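Local coordinates for conserved hypothetical protein (Corynebacterium diphtheriae NCTC 13129, PDB 2GS5) that is of unknown function and belongs to the YqgE/AlgH (UPF0301) family, whose fold here is built round a mixed beta sheet, at residues Pro15-Ala23 against Ser35-Ser43; Trp67-Leu77 against Ile125-Ala136. All coordinates share one frame; numbering follows the deposited sequence.

Both contacts reach the same mixed sheet, and their centres lie about 20 Å apart. Contact 1, whose centre lies about 6 Å from that of the chain, is a regular antiparallel strand pair, closed by five backbone hydrogen bonds and aliphatic side chains; it meets solvent at the P15 and H42 end. Contact 2 lies farther out, about 14 Å from the chain centre, yet is also largely buried. A 3-10 turn, a loop and the start of strand 76-79 lie against 125-136, with two direct hydrogen bonds, one to a threonine hydroxyl, and three bridging waters in place of a ladder. Aliphatic packing dominates contact 1, whereas contact 2 involves a selenomethionine end, an indole and a guanidinium group.

Contact 1: residues Pro15-Ala23 against Ser35-Ser43; sequences PAPGMVLVA and SVILIIEHS
The dense part of this antiparallel strand pair is centred on L21 and I37, whose backbones exchange two hydrogen bonds of 2.8 Å, L21 N to I37 O and I37 N to L21 O. The bonds A23 N to S35 O, I39 N to M19 O and G18 N to I39 O extend the ladder; that from I39 is nearly straight, at 172°. On the face bearing V20, V22, V36 and L38, V36 CG1 lies 3.6 Å from V20 CB, being anti to the backbone N (chi1 177°). On the other face I39 is the main apolar plug: its CD1 reaches P15 CB at 3.8 Å and L21 CD2 at 4.0 Å, the L21 side chain crossing it at about a right angle. The type II turn from A16 to M19, closed by M19 N to A16 O, carries G18 at phi 93°. At the P15-P17 end the packing is looser and opens to solvent, where the exposed H42 crosses P17 at about a right angle, with CB 4.0 Å from P17 CD, and a water joins its NE2 to P15 O, donating to the latter at 2.7 Å. H42 ND1 is hydrogen-bonded to T47 OG1. Strand 19-23 lies between strands 36-42 and 155-159 in the sheet, strand 36-42 pairs on antiparallel with strand 47-51, and helix 173-179 packs on V22 through W174, V177 and M178, W174 also touching V36.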
loop_
_atom_site.group_PDB
_atom_site.type_symbol
_atom_site.label_atom_id
_atom_site.label_comp_id
_atom_site.label_asym_id
_atom_site.label_seq_id
_atom_site.Cartn_x
_atom_site.Cartn_y
_atom_site.Cartn_z
ATOM N N PRO A 15 5.262 -0.734 12.719
ATOM C CA PRO A 15 5.109 0.028 11.484
ATOM C C PRO A 15 6.443 0.475 10.919
ATOM O O PRO A 15 7.324 0.905 11.661
ATOM C CB PRO A 15 4.296 1.245 11.919
ATOM C CG PRO A 15 3.590 0.815 13.135
ATOM C CD PRO A 15 4.492 -0.133 13.821
ATOM N N ALA A 16 6.560 0.383 9.604
ATOM C CA ALA A 16 7.763 0.776 8.889
ATOM C C ALA A 16 7.412 0.810 7.406
ATOM O O ALA A 16 6.425 0.202 6.981
ATOM C CB ALA A 16 8.885 -0.222 9.150
ATOM N N PRO A 17 8.218 1.513 6.597
ATOM C CA PRO A 17 7.946 1.467 5.174
ATOM C C PRO A 17 7.915 0.031 4.668
ATOM O O PRO A 17 8.747 -0.790 5.082
ATOM C CB PRO A 17 9.118 2.244 4.566
ATOM C CG PRO A 17 9.548 3.169 5.658
ATOM C CD PRO A 17 9.387 2.354 6.910
ATOM N N GLY A 18 6.940 -0.270 3.816
ATOM C CA GLY A 18 6.813 -1.612 3.266
ATOM C C GLY A 18 5.874 -2.514 4.054
ATOM O O GLY A 18 5.562 -3.613 3.600
HETATM N N MSE A 19 5.439 -2.064 5.229
HETATM C CA MSE A 19 4.354 -2.712 5.960
HETATM C C MSE A 19 3.038 -2.182 5.469
HETATM O O MSE A 19 2.967 -1.056 5.000
HETATM C CB MSE A 19 4.446 -2.426 7.459
HETATM C CG MSE A 19 5.684 -2.983 8.115
HETATM SE SE MSE A 19 5.698 -4.945 8.220
HETATM C CE MSE A 19 4.302 -5.226 9.523
ATOM N N VAL A 20 2.001 -3.003 5.584
ATOM C CA VAL A 20 0.626 -2.551 5.383
ATOM C C VAL A 20 -0.119 -2.491 6.711
ATOM O O VAL A 20 0.133 -3.275 7.621
ATOM C CB VAL A 20 -0.167 -3.422 4.395
ATOM C CG1 VAL A 20 0.306 -3.146 2.967
ATOM C CG2 VAL A 20 -0.040 -4.896 4.721
ATOM N N LEU A 21 -1.005 -1.507 6.800
ATOM C CA LEU A 21 -1.941 -1.343 7.892
ATOM C C LEU A 21 -3.260 -1.909 7.402
ATOM O O LEU A 21 -3.859 -1.372 6.465
ATOM C CB LEU A 21 -2.112 0.130 8.241
ATOM C CG LEU A 21 -0.842 0.880 8.636
ATOM C CD1 LEU A 21 -1.070 2.394 8.727
ATOM C CD2 LEU A 21 -0.304 0.317 9.942
ATOM N N VAL A 22 -3.704 -2.997 8.028
ATOM C CA VAL A 22 -4.920 -3.678 7.600
ATOM C C VAL A 22 -6.062 -3.206 8.484
ATOM O O VAL A 22 -6.004 -3.368 9.698
ATOM C CB VAL A 22 -4.775 -5.196 7.724
ATOM C CG1 VAL A 22 -6.032 -5.889 7.208
ATOM C CG2 VAL A 22 -3.520 -5.676 6.989
ATOM N N ALA A 23 -7.089 -2.604 7.881
ATOM C CA ALA A 23 -8.219 -2.065 8.649
ATOM C C ALA A 23 -8.939 -3.156 9.456
ATOM O O ALA A 23 -9.215 -4.251 8.949
ATOM C CB ALA A 23 -9.216 -1.361 7.735
ATOM N N SER A 35 -9.596 -0.936 4.264
ATOM C CA SER A 35 -8.393 -0.472 3.600
ATOM C C SER A 35 -7.191 -1.336 3.958
ATOM O O SER A 35 -7.165 -2.040 4.978
ATOM C CB SER A 35 -8.119 0.996 3.940
ATOM O OG SER A 35 -7.984 1.219 5.329
ATOM N N VAL A 36 -6.198 -1.279 3.077
ATOM C CA VAL A 36 -4.897 -1.903 3.281
ATOM C C VAL A 36 -3.882 -0.841 2.919
ATOM O O VAL A 36 -3.619 -0.610 1.734
ATOM C CB VAL A 36 -4.696 -3.133 2.381
ATOM C CG1 VAL A 36 -3.301 -3.722 2.561
ATOM C CG2 VAL A 36 -5.781 -4.178 2.658
ATOM N N ILE A 37 -3.339 -0.172 3.934
ATOM C CA ILE A 37 -2.552 1.030 3.679
ATOM C C ILE A 37 -1.069 0.723 3.736
ATOM O O ILE A 37 -0.537 0.412 4.787
ATOM C CB ILE A 37 -2.929 2.163 4.645
ATOM C CG1 ILE A 37 -4.419 2.507 4.458
ATOM C CG2 ILE A 37 -2.056 3.413 4.382
ATOM C CD1 ILE A 37 -4.962 3.440 5.467
ATOM N N LEU A 38 -0.421 0.798 2.576
ATOM C CA LEU A 38 1.023 0.614 2.476
ATOM C C LEU A 38 1.739 1.841 3.011
ATOM O O LEU A 38 1.551 2.945 2.503
ATOM C CB LEU A 38 1.422 0.398 1.021
ATOM C CG LEU A 38 2.907 0.264 0.712
ATOM C CD1 LEU A 38 3.479 -0.997 1.323
ATOM C CD2 LEU A 38 3.141 0.292 -0.796
ATOM N N ILE A 39 2.563 1.640 4.032
ATOM C CA ILE A 39 3.372 2.720 4.592
ATOM C C ILE A 39 4.510 3.035 3.626
ATOM O O ILE A 39 5.299 2.152 3.272
ATOM C CB ILE A 39 3.919 2.360 5.996
ATOM C CG1 ILE A 39 2.752 2.135 6.962
ATOM C CG2 ILE A 39 4.883 3.440 6.509
ATOM C CD1 ILE A 39 3.169 1.572 8.302
ATOM N N ILE A 40 4.561 4.289 3.174
ATOM C CA ILE A 40 5.577 4.730 2.202
ATOM C C ILE A 40 6.613 5.681 2.805
ATOM O O ILE A 40 7.641 5.969 2.178
ATOM C CB ILE A 40 4.908 5.392 0.964
ATOM C CG1 ILE A 40 4.132 6.663 1.345
ATOM C CG2 ILE A 40 3.992 4.386 0.265
ATOM C CD1 ILE A 40 3.461 7.337 0.157
ATOM N N GLU A 41 6.336 6.185 3.996
ATOM C CA GLU A 41 7.267 7.056 4.713
ATOM C C GLU A 41 6.897 7.029 6.187
ATOM O O GLU A 41 5.736 7.176 6.543
ATOM C CB GLU A 41 7.189 8.482 4.175
ATOM C CG GLU A 41 7.986 9.515 4.957
ATOM C CD GLU A 41 9.461 9.574 4.590
ATOM O OE1 GLU A 41 9.905 8.856 3.666
ATOM O OE2 GLU A 41 10.168 10.349 5.245
ATOM N N HIS A 42 7.891 6.868 7.047
ATOM C CA HIS A 42 7.649 6.796 8.470
ATOM C C HIS A 42 8.800 7.495 9.151
ATOM O O HIS A 42 9.932 6.996 9.163
ATOM C CB HIS A 42 7.523 5.338 8.905
ATOM C CG HIS A 42 7.255 5.158 10.361
ATOM N ND1 HIS A 42 6.155 5.698 10.995
ATOM C CD2 HIS A 42 7.951 4.495 11.316
ATOM C CE1 HIS A 42 6.179 5.365 12.273
ATOM N NE2 HIS A 42 7.264 4.643 12.494
ATOM N N SER A 43 8.516 8.679 9.664
ATOM C CA SER A 43 9.560 9.538 10.193
ATOM C C SER A 43 9.069 10.276 11.434
ATOM O O SER A 43 7.911 10.150 11.835
ATOM C CB SER A 43 9.965 10.529 9.110
ATOM O OG SER A 43 9.016 11.567 9.044
HETATM O O HOH W 1 7.826 1.889 14.114
#

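Contact 2: residues Trp67-Leu77 against Ile125-Ala136; sequences WVPCVTKPQAL and IKPLVSGMRLFA
I125 meets W67 at the edge of the indole, its CG1 near the ring plane and 3.8 Å from CH2. C70 SG rests 3.7 Å from K126 CA, while the lysine chain, bent at chi2 and chi4, brings its CE alongside P69 O. The chain turns a corner at S130, whose O accepts from a water that also binds T72 OG1. G131 CA lies 3.2 Å from T72 OG1. M132 is gripped twice by T72, M132 N donating to T72 OG1 at 3.0 Å and T72 N to M132 O at 2.9 Å, the latter in the carbonyl plane. Its side chain runs extended until chi3 (90°) turns CE in among W67, C70 and V71; CE is 3.4 Å from V71 CG2, a tight fit, and SE makes an oblique Met-aromatic contact with W67. The end of R133 reaches the loop with the cis peptide before P74, where a water accepts from its NE at 2.9 Å and donates to both T72 O and P74 O; NH2 is hydrogen-bonded to A167 O. L134 puts CB against L77 CD2 at 3.7 Å, and another water links L134 N to A76 O. A136 CB also nears L77. Strand 129-141 runs parallel to strand 76-79 and antiparallel to strands 47-51 and 87-94, with V116 of strand 113-116 touching W67, I125 and M132.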
loop_
_atom_site.group_PDB
_atom_site.type_symbol
_atom_site.label_atom_id
_atom_site.label_comp_id
_atom_site.label_asym_id
_atom_site.label_seq_id
_atom_site.Cartn_x
_atom_site.Cartn_y
_atom_site.Cartn_z
ATOM N N TRP A 67 3.411 7.331 -18.492
ATOM C CA TRP A 67 3.701 6.237 -17.559
ATOM C C TRP A 67 2.944 4.949 -17.857
ATOM O O TRP A 67 3.265 3.906 -17.298
ATOM C CB TRP A 67 3.446 6.693 -16.114
ATOM C CG TRP A 67 4.617 7.469 -15.607
ATOM C CD1 TRP A 67 4.723 8.817 -15.475
ATOM C CD2 TRP A 67 5.882 6.924 -15.227
ATOM N NE1 TRP A 67 5.983 9.150 -15.016
ATOM C CE2 TRP A 67 6.712 8.004 -14.856
ATOM C CE3 TRP A 67 6.387 5.621 -15.140
ATOM C CZ2 TRP A 67 8.022 7.816 -14.415
ATOM C CZ3 TRP A 67 7.682 5.437 -14.701
ATOM C CH2 TRP A 67 8.489 6.530 -14.344
ATOM N N VAL A 68 1.959 5.008 -18.743
ATOM C CA VAL A 68 1.092 3.849 -18.987
ATOM C C VAL A 68 1.838 2.537 -19.293
ATOM O O VAL A 68 1.480 1.503 -18.746
ATOM C CB VAL A 68 0.024 4.150 -20.067
ATOM C CG1 VAL A 68 -0.741 2.888 -20.440
ATOM C CG2 VAL A 68 -0.936 5.203 -19.543
ATOM N N PRO A 69 2.876 2.568 -20.153
ATOM C CA PRO A 69 3.639 1.333 -20.420
ATOM C C PRO A 69 4.249 0.617 -19.205
ATOM O O PRO A 69 4.504 -0.577 -19.272
ATOM C CB PRO A 69 4.748 1.809 -21.364
ATOM C CG PRO A 69 4.195 3.013 -22.017
ATOM C CD PRO A 69 3.359 3.691 -20.979
ATOM N N CYS A 70 4.463 1.337 -18.108
ATOM C CA CYS A 70 5.036 0.762 -16.888
ATOM C C CYS A 70 3.976 0.266 -15.913
ATOM O O CYS A 70 4.312 -0.411 -14.935
ATOM C CB CYS A 70 5.867 1.803 -16.142
ATOM S SG CYS A 70 7.400 2.271 -16.925
ATOM N N VAL A 71 2.713 0.609 -16.155
ATOM C CA VAL A 71 1.668 0.380 -15.154
ATOM C C VAL A 71 1.000 -0.973 -15.343
ATOM O O VAL A 71 0.555 -1.320 -16.441
ATOM C CB VAL A 71 0.603 1.494 -15.177
ATOM C CG1 VAL A 71 -0.525 1.196 -14.196
ATOM C CG2 VAL A 71 1.236 2.843 -14.849
ATOM N N THR A 72 0.932 -1.731 -14.253
ATOM C CA THR A 72 0.262 -3.018 -14.234
ATOM C C THR A 72 -1.242 -2.845 -14.422
ATOM O O THR A 72 -1.840 -1.909 -13.891
ATOM C CB THR A 72 0.524 -3.700 -12.886
ATOM O OG1 THR A 72 1.941 -3.791 -12.671
ATOM C CG2 THR A 72 -0.128 -5.074 -12.815
ATOM N N LYS A 73 -1.868 -3.732 -15.185
ATOM C CA LYS A 73 -3.318 -3.690 -15.333
ATOM C C LYS A 73 -4.009 -3.970 -13.998
ATOM O O LYS A 73 -3.515 -4.771 -13.204
ATOM C CB LYS A 73 -3.791 -4.700 -16.389
ATOM C CG LYS A 73 -3.436 -4.297 -17.817
ATOM C CD LYS A 73 -3.990 -5.265 -18.867
ATOM C CE LYS A 73 -3.144 -6.513 -19.036
ATOM N NZ LYS A 73 -3.457 -7.194 -20.332
ATOM N N PRO A 74 -5.147 -3.307 -13.737
ATOM C CA PRO A 74 -5.775 -2.291 -14.572
ATOM C C PRO A 74 -5.081 -0.930 -14.458
ATOM O O PRO A 74 -4.718 -0.489 -13.353
ATOM C CB PRO A 74 -7.203 -2.220 -14.033
ATOM C CG PRO A 74 -7.117 -2.683 -12.655
ATOM C CD PRO A 74 -5.929 -3.575 -12.516
ATOM N N GLN A 75 -4.899 -0.281 -15.604
ATOM C CA GLN A 75 -4.118 0.946 -15.686
ATOM C C GLN A 75 -4.988 2.144 -15.329
ATOM O O GLN A 75 -5.217 3.045 -16.133
ATOM C CB GLN A 75 -3.476 1.067 -17.069
ATOM C CG GLN A 75 -2.576 -0.118 -17.384
ATOM C CD GLN A 75 -2.008 -0.095 -18.779
ATOM O OE1 GLN A 75 -2.720 0.169 -19.754
ATOM N NE2 GLN A 75 -0.715 -0.395 -18.893
ATOM N N ALA A 76 -5.477 2.111 -14.096
ATOM C CA ALA A 76 -6.316 3.155 -13.533
ATOM C C ALA A 76 -5.631 3.664 -12.279
ATOM O O ALA A 76 -4.895 2.926 -11.621
ATOM C CB ALA A 76 -7.688 2.595 -13.163
ATOM N N LEU A 77 -5.886 4.921 -11.945
ATOM C CA LEU A 77 -5.439 5.453 -10.673
ATOM C C LEU A 77 -6.194 4.727 -9.565
ATOM O O LEU A 77 -7.409 4.492 -9.668
ATOM C CB LEU A 77 -5.712 6.952 -10.580
ATOM C CG LEU A 77 -4.886 7.858 -11.501
ATOM C CD1 LEU A 77 -5.312 9.321 -11.336
ATOM C CD2 LEU A 77 -3.413 7.690 -11.214
ATOM N N ILE A 125 12.809 3.537 -16.313
ATOM C CA ILE A 125 12.223 2.783 -15.222
ATOM C C ILE A 125 11.642 1.447 -15.688
ATOM O O ILE A 125 11.717 0.461 -14.960
ATOM C CB ILE A 125 11.159 3.640 -14.498
ATOM C CG1 ILE A 125 11.831 4.842 -13.817
ATOM C CG2 ILE A 125 10.390 2.808 -13.471
ATOM C CD1 ILE A 125 12.965 4.479 -12.841
ATOM N N LYS A 126 11.100 1.410 -16.909
ATOM C CA LYS A 126 10.422 0.210 -17.432
ATOM C C LYS A 126 11.193 -1.106 -17.198
ATOM O O LYS A 126 10.634 -2.028 -16.618
ATOM C CB LYS A 126 10.042 0.390 -18.913
ATOM C CG LYS A 126 9.409 -0.844 -19.583
ATOM C CD LYS A 126 7.922 -0.940 -19.362
ATOM C CE LYS A 126 7.301 -2.083 -20.156
ATOM N NZ LYS A 126 7.809 -3.448 -19.787
ATOM N N PRO A 127 12.473 -1.190 -17.627
ATOM C CA PRO A 127 13.232 -2.438 -17.405
ATOM C C PRO A 127 13.540 -2.762 -15.945
ATOM O O PRO A 127 13.899 -3.900 -15.626
ATOM C CB PRO A 127 14.543 -2.197 -18.167
ATOM C CG PRO A 127 14.665 -0.754 -18.322
ATOM C CD PRO A 127 13.268 -0.204 -18.385
ATOM N N LEU A 128 13.397 -1.769 -15.069
ATOM C CA LEU A 128 13.800 -1.895 -13.668
ATOM C C LEU A 128 12.666 -2.305 -12.742
ATOM O O LEU A 128 12.913 -2.558 -11.558
ATOM C CB LEU A 128 14.392 -0.583 -13.162
ATOM C CG LEU A 128 15.504 0.024 -14.013
ATOM C CD1 LEU A 128 16.045 1.321 -13.383
ATOM C CD2 LEU A 128 16.654 -0.959 -14.248
ATOM N N VAL A 129 11.440 -2.367 -13.265
ATOM C CA VAL A 129 10.291 -2.823 -12.475
ATOM C C VAL A 129 9.540 -3.950 -13.176
ATOM O O VAL A 129 9.477 -3.990 -14.403
ATOM C CB VAL A 129 9.308 -1.666 -12.155
ATOM C CG1 VAL A 129 9.993 -0.606 -11.244
ATOM C CG2 VAL A 129 8.767 -1.054 -13.440
ATOM N N SER A 130 8.987 -4.871 -12.389
ATOM C CA SER A 130 8.136 -5.936 -12.925
ATOM C C SER A 130 6.676 -5.545 -12.856
ATOM O O SER A 130 5.827 -6.164 -13.496
ATOM C CB SER A 130 8.348 -7.252 -12.177
ATOM O OG SER A 130 8.104 -7.106 -10.787
ATOM N N GLY A 131 6.384 -4.520 -12.060
ATOM C CA GLY A 131 5.027 -4.015 -11.920
ATOM C C GLY A 131 5.033 -2.652 -11.275
ATOM O O GLY A 131 6.022 -2.255 -10.673
HETATM N N MSE A 132 3.933 -1.923 -11.434
HETATM C CA MSE A 132 3.802 -0.592 -10.852
HETATM C C MSE A 132 2.331 -0.189 -10.795
HETATM O O MSE A 132 1.544 -0.561 -11.657
HETATM C CB MSE A 132 4.594 0.418 -11.681
HETATM C CG MSE A 132 4.706 1.786 -11.070
HETATM SE SE MSE A 132 5.680 2.933 -12.296
HETATM C CE MSE A 132 4.118 3.564 -13.290
ATOM N N ARG A 133 1.977 0.592 -9.781
ATOM C CA ARG A 133 0.617 1.089 -9.620
ATOM C C ARG A 133 0.683 2.537 -9.171
ATOM O O ARG A 133 1.595 2.919 -8.432
ATOM C CB ARG A 133 -0.124 0.238 -8.583
ATOM C CG ARG A 133 -1.601 0.582 -8.406
ATOM C CD ARG A 133 -2.420 -0.645 -8.054
ATOM N NE ARG A 133 -2.562 -1.521 -9.214
ATOM C CZ ARG A 133 -3.033 -2.764 -9.174
ATOM N NH1 ARG A 133 -3.397 -3.304 -8.023
ATOM N NH2 ARG A 133 -3.114 -3.468 -10.303
ATOM N N LEU A 134 -0.276 3.330 -9.635
ATOM C CA LEU A 134 -0.323 4.766 -9.340
ATOM C C LEU A 134 -1.475 5.077 -8.401
ATOM O O LEU A 134 -2.584 4.580 -8.577
ATOM C CB LEU A 134 -0.470 5.572 -10.630
ATOM C CG LEU A 134 0.740 5.487 -11.558
ATOM C CD1 LEU A 134 0.449 6.124 -12.899
ATOM C CD2 LEU A 134 1.952 6.158 -10.931
ATOM N N PHE A 135 -1.199 5.926 -7.416
ATOM C CA PHE A 135 -2.160 6.254 -6.371
ATOM C C PHE A 135 -2.391 7.743 -6.278
ATOM O O PHE A 135 -1.443 8.511 -6.161
ATOM C CB PHE A 135 -1.667 5.741 -5.023
ATOM C CG PHE A 135 -1.411 4.271 -5.021
ATOM C CD1 PHE A 135 -2.395 3.374 -4.627
ATOM C CD2 PHE A 135 -0.192 3.771 -5.479
ATOM C CE1 PHE A 135 -2.178 2.010 -4.669
ATOM C CE2 PHE A 135 0.036 2.408 -5.505
ATOM C CZ PHE A 135 -0.952 1.527 -5.107
ATOM N N ALA A 136 -3.660 8.135 -6.322
ATOM C CA ALA A 136 -4.070 9.526 -6.172
ATOM C C ALA A 136 -4.454 9.748 -4.720
ATOM O O ALA A 136 -5.334 9.062 -4.199
ATOM C CB ALA A 136 -5.259 9.831 -7.096
HETATM O O HOH W 2 -2.399 -0.407 -11.867
HETATM O O HOH W 3 3.070 -6.007 -13.818
HETATM O O HOH W 4 -2.165 2.401 -11.576
#